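Local coordinates for single-stranded DNA-binding protein (PDB 4GS3), which probably binds single-stranded DNA as a PriB-type primosome protein, the crystallised part being its N-terminal oligonucleotide/oligosaccharide-binding domain, at residues Glu33-Phe38 / Thr96-Asp101; Ile39-Val42 / Thr48-Tyr51. All coordinates share one frame; numbering follows the deposited sequence.

Contact 1: residues Glu33-Phe38 / Thr96-Asp101; sequences EKFFNF and TVFARD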
# COMPACT_ATOMS: atom_id res chain seq x y z
N GLU A 33 -15.64 -0.11 8.39
CA GLU A 33 -14.71 -0.22 7.26
C GLU A 33 -13.39 -0.83 7.69
O GLU A 33 -12.75 -0.38 8.63
CB GLU A 33 -14.52 1.20 6.66
CG GLU A 33 -13.65 1.20 5.39
CD GLU A 33 -13.46 2.54 4.72
OE1 GLU A 33 -13.99 3.60 5.20
OE2 GLU A 33 -12.82 2.68 3.66
N LYS A 34 -12.90 -1.85 7.01
CA LYS A 34 -11.69 -2.60 7.35
C LYS A 34 -10.49 -2.02 6.58
O LYS A 34 -10.56 -1.80 5.37
CB LYS A 34 -11.84 -4.07 7.02
CG LYS A 34 -13.00 -4.79 7.70
CD LYS A 34 -13.19 -6.18 7.09
CE LYS A 34 -13.94 -7.16 7.99
NZ LYS A 34 -15.39 -6.81 8.09
N PHE A 35 -9.41 -1.77 7.30
CA PHE A 35 -8.16 -1.31 6.77
C PHE A 35 -7.07 -2.37 7.02
O PHE A 35 -7.04 -3.06 8.05
CB PHE A 35 -7.75 0.06 7.35
CG PHE A 35 -8.66 1.17 6.86
CD1 PHE A 35 -9.89 1.36 7.49
CD2 PHE A 35 -8.28 1.97 5.79
CE1 PHE A 35 -10.72 2.37 7.04
CE2 PHE A 35 -9.14 2.96 5.37
CZ PHE A 35 -10.36 3.14 5.97
N PHE A 36 -6.17 -2.41 6.05
CA PHE A 36 -5.07 -3.34 6.04
C PHE A 36 -3.75 -2.59 5.78
O PHE A 36 -3.74 -1.62 5.03
CB PHE A 36 -5.24 -4.36 4.95
CG PHE A 36 -6.48 -5.20 5.15
CD1 PHE A 36 -7.71 -4.70 4.75
CD2 PHE A 36 -6.41 -6.41 5.74
CE1 PHE A 36 -8.85 -5.43 4.94
CE2 PHE A 36 -7.56 -7.19 5.90
CZ PHE A 36 -8.77 -6.69 5.51
N ASN A 37 -2.69 -3.06 6.38
CA ASN A 37 -1.36 -2.57 6.13
C ASN A 37 -0.54 -3.65 5.43
O ASN A 37 -0.72 -4.84 5.69
CB ASN A 37 -0.66 -2.32 7.48
CG ASN A 37 -1.23 -1.18 8.27
OD1 ASN A 37 -1.56 -0.11 7.76
ND2 ASN A 37 -1.33 -1.38 9.57
N PHE A 38 0.40 -3.25 4.57
CA PHE A 38 1.33 -4.18 3.97
C PHE A 38 2.57 -3.40 3.54
O PHE A 38 2.52 -2.18 3.40
CB PHE A 38 0.73 -4.97 2.82
CG PHE A 38 0.38 -4.19 1.60
CD1 PHE A 38 -0.83 -3.53 1.49
CD2 PHE A 38 1.25 -4.13 0.53
CE1 PHE A 38 -1.19 -2.86 0.34
CE2 PHE A 38 0.90 -3.46 -0.63
CZ PHE A 38 -0.33 -2.84 -0.71
N THR A 96 2.63 6.09 6.61
CA THR A 96 2.11 5.16 5.63
C THR A 96 1.75 5.86 4.36
O THR A 96 1.40 7.06 4.39
CB THR A 96 0.90 4.38 6.25
OG1 THR A 96 0.71 3.23 5.41
CG2 THR A 96 -0.35 5.24 6.32
N VAL A 97 1.76 5.13 3.26
CA VAL A 97 1.18 5.59 2.02
C VAL A 97 -0.26 5.12 2.07
O VAL A 97 -0.54 3.91 1.94
CB VAL A 97 1.93 5.07 0.81
CG1 VAL A 97 1.21 5.56 -0.47
CG2 VAL A 97 3.39 5.48 0.82
N PHE A 98 -1.19 6.04 2.23
CA PHE A 98 -2.60 5.76 2.31
C PHE A 98 -3.13 5.72 0.89
O PHE A 98 -3.20 6.73 0.20
CB PHE A 98 -3.30 6.82 3.15
CG PHE A 98 -4.72 6.48 3.50
CD1 PHE A 98 -5.00 5.69 4.61
CD2 PHE A 98 -5.75 6.97 2.77
CE1 PHE A 98 -6.28 5.41 4.97
CE2 PHE A 98 -7.07 6.68 3.12
CZ PHE A 98 -7.33 5.89 4.22
N ALA A 99 -3.51 4.51 0.42
CA ALA A 99 -3.83 4.31 -0.96
C ALA A 99 -5.15 4.98 -1.32
O ALA A 99 -6.12 4.89 -0.60
CB ALA A 99 -3.89 2.81 -1.27
N ARG A 100 -5.13 5.63 -2.47
CA ARG A 100 -6.34 6.14 -3.11
C ARG A 100 -6.69 5.32 -4.33
O ARG A 100 -7.89 5.27 -4.69
CB ARG A 100 -6.13 7.63 -3.48
CG ARG A 100 -6.15 8.43 -2.21
CD ARG A 100 -6.15 9.89 -2.59
NE ARG A 100 -4.79 10.37 -3.03
CZ ARG A 100 -4.15 11.44 -2.57
NH1 ARG A 100 -2.97 11.79 -3.05
NH2 ARG A 100 -4.67 12.22 -1.64
N ASP A 101 -5.74 4.72 -5.02
CA ASP A 101 -5.98 3.95 -6.21
C ASP A 101 -4.97 2.85 -6.24
O ASP A 101 -3.81 3.03 -5.86
CB ASP A 101 -5.86 4.80 -7.49
CG ASP A 101 -6.26 3.86 -8.65
OD1 ASP A 101 -7.30 3.20 -8.62
OD2 ASP A 101 -5.52 3.70 -9.61
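Phe35 and Phe98 meet rim to rim on the outer surface of the curled sheet of this OB fold. Their strands, 33-43 and 93-105, are not neighbours. Strand 49-57 runs between them, pairing antiparallel with the first and parallel with the second, so the two phenyl rings lean together across it, with Phe35 touching Ser57. The closest approach is 3.6 Å, from Phe35 CE2 to Phe98 CZ. There is no face overlap: the centroids are 5.9 Å apart and the planes are inclined by only 28°, which makes this neither an offset stack nor a T-shaped pair, but an apolar touch between two C-H rims. The two side chains reach the meeting point by different torsions. In Phe35, CB already points toward the other strand, and CG sits beside the backbone N (chi1 -69°). Phe98 starts out along a less direct line, but with CG anti to its backbone N (chi1 -169°) its ring swings in toward Phe35. Arg79 also holds the Phe98 ring in a cation-pi contact, giving this aromatic a second partner from strand 71-82. Farther along strand 33-43 on the same surface, Asn37 and Thr96 do not touch; the hydroxyl of Thr55 is hydrogen-bonded to both Asn37 OD1 and Thr96 OG1, a polar link across the middle strand. Phe38 and Val97 serve the other side of the sheet, packing on Ile54 in the barrel interior. In the aromatic pair itself, one carbon of Phe35 does most of the touching: besides CZ, Phe35 CE2 has Phe98 CE1 at 3.8 Å, while Phe35 CD2 stands 4.1 Å from that same Phe98 CE1.

Contact 2: residues Ile39-Val42 / Thr48-Tyr51; sequences ILEV and TKDY
Glu41 OE2 and, nearer the backbone, Ile39 CG2 come up to the rim of the Tyr51 ring, close to the level of its plane; elsewhere the ring meets that of Phe21. Glu41 and Tyr51 are a cross-strand, non-hydrogen-bonded pair of the antiparallel hairpin formed by strands 33-43 and 49-57, two adjacent strands of the OB-fold sheet, and their side chains run side by side in the same direction. With Glu41 CG anti to the backbone N (chi1 180°) and extended beyond, the chain runs alongside the ring but to one side of its plane, CG lying 3.6 Å from Tyr51 CE1, and only OE2 comes back near the plane. The carboxylate, turned 43° from the ring plane, then accepts a hydrogen bond of 2.9 Å from Tyr51 OH to Glu41 OE2, through the anti lone pair of that oxygen. Lys49 crosses the Glu41 chain with its methylenes, CG coming to 3.7 Å from Glu41 OE2. The bends of its chain take Lys49 NZ to the carbonyl of Glu47, and this ammonium stays 5.1 Å from Glu41 OE2, too far for a salt bridge though perhaps favourable electrostatically. Val42 and Asp50 form the hydrogen-bonded pair on the opposite face: Val42 N donates to Asp50 O at 2.9 Å, nearly straight at 168°, and Asp50 N returns the bond to Val42 O. Arg44 makes a salt bridge to Asp50 OD1. Asp50 OD2 accepts a hydrogen bond from a water, 2.7 Å from the water oxygen, and the same water donates to Val42 O at 3.0 Å.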
# COMPACT_ATOMS: atom_id res chain seq x y z
N ILE A 39 3.65 -4.12 3.25
CA ILE A 39 4.86 -3.52 2.72
C ILE A 39 4.98 -3.80 1.24
O ILE A 39 4.76 -4.93 0.79
CB ILE A 39 6.08 -4.11 3.46
CG1 ILE A 39 5.98 -3.85 4.97
CG2 ILE A 39 7.40 -3.59 2.87
CD1 ILE A 39 5.82 -2.41 5.36
N LEU A 40 5.34 -2.76 0.49
CA LEU A 40 5.58 -2.84 -0.94
C LEU A 40 7.08 -2.77 -1.18
O LEU A 40 7.75 -1.87 -0.67
CB LEU A 40 4.86 -1.67 -1.65
CG LEU A 40 4.77 -1.78 -3.17
CD1 LEU A 40 3.72 -2.80 -3.55
CD2 LEU A 40 4.50 -0.41 -3.78
N GLU A 41 7.61 -3.69 -1.99
CA GLU A 41 9.00 -3.65 -2.42
C GLU A 41 9.09 -2.92 -3.75
O GLU A 41 8.47 -3.36 -4.74
CB GLU A 41 9.55 -5.08 -2.56
CG GLU A 41 10.98 -5.17 -3.01
CD GLU A 41 11.40 -6.61 -3.24
OE1 GLU A 41 10.79 -7.21 -4.15
OE2 GLU A 41 12.29 -7.09 -2.51
N VAL A 42 9.84 -1.85 -3.81
CA VAL A 42 9.95 -1.02 -4.98
C VAL A 42 11.40 -0.95 -5.42
O VAL A 42 12.23 -0.41 -4.68
CB VAL A 42 9.39 0.42 -4.75
CG1 VAL A 42 9.47 1.25 -6.00
CG2 VAL A 42 7.94 0.31 -4.26
N THR A 48 18.90 -1.86 -5.80
CA THR A 48 18.59 -1.71 -4.38
C THR A 48 17.06 -1.59 -4.25
O THR A 48 16.43 -1.01 -5.11
CB THR A 48 19.29 -0.45 -3.83
OG1 THR A 48 20.67 -0.79 -3.59
CG2 THR A 48 18.73 0.10 -2.54
N LYS A 49 16.45 -2.14 -3.21
CA LYS A 49 15.02 -2.05 -3.00
C LYS A 49 14.68 -1.09 -1.88
O LYS A 49 15.38 -1.04 -0.87
CB LYS A 49 14.42 -3.40 -2.61
CG LYS A 49 14.84 -4.55 -3.51
CD LYS A 49 14.33 -4.42 -4.90
CE LYS A 49 14.44 -5.75 -5.64
NZ LYS A 49 15.87 -5.95 -6.03
N ASP A 50 13.56 -0.39 -2.04
CA ASP A 50 12.88 0.30 -0.94
C ASP A 50 11.71 -0.52 -0.47
O ASP A 50 11.01 -1.13 -1.29
CB ASP A 50 12.45 1.70 -1.39
CG ASP A 50 13.67 2.58 -1.62
OD1 ASP A 50 14.38 2.86 -0.62
OD2 ASP A 50 13.93 2.99 -2.79
N TYR A 51 11.51 -0.56 0.84
CA TYR A 51 10.45 -1.30 1.48
C TYR A 51 9.52 -0.28 2.12
O TYR A 51 9.89 0.38 3.10
CB TYR A 51 11.00 -2.27 2.54
CG TYR A 51 11.83 -3.32 1.83
CD1 TYR A 51 11.21 -4.30 1.08
CD2 TYR A 51 13.20 -3.32 1.89
CE1 TYR A 51 11.90 -5.29 0.43
CE2 TYR A 51 13.96 -4.30 1.18
CZ TYR A 51 13.27 -5.25 0.47
OH TYR A 51 13.94 -6.22 -0.24
O HOH W 1 12.42 2.58 -4.95

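Strand 33-43 carries both contacts: its first half serves contact 1, its second half contact 2, and contact 2 is nested along the chain within the loop closed by contact 1. Both are surface contacts, though contact 1 lies nearer the centre of the chain, about 6 Å from it against about 11 Å, and the contact centres are about 16 Å apart. In 39-42/48-51 the strands are direct neighbours, joined by backbone hydrogen bonds, a tyrosine-to-carboxylate hydrogen bond and a bridging water. In 33-38/96-101 strand 49-57 intervenes, no hydrogen bond passes directly between the segments, and a small apolar ring contact buries far less surface.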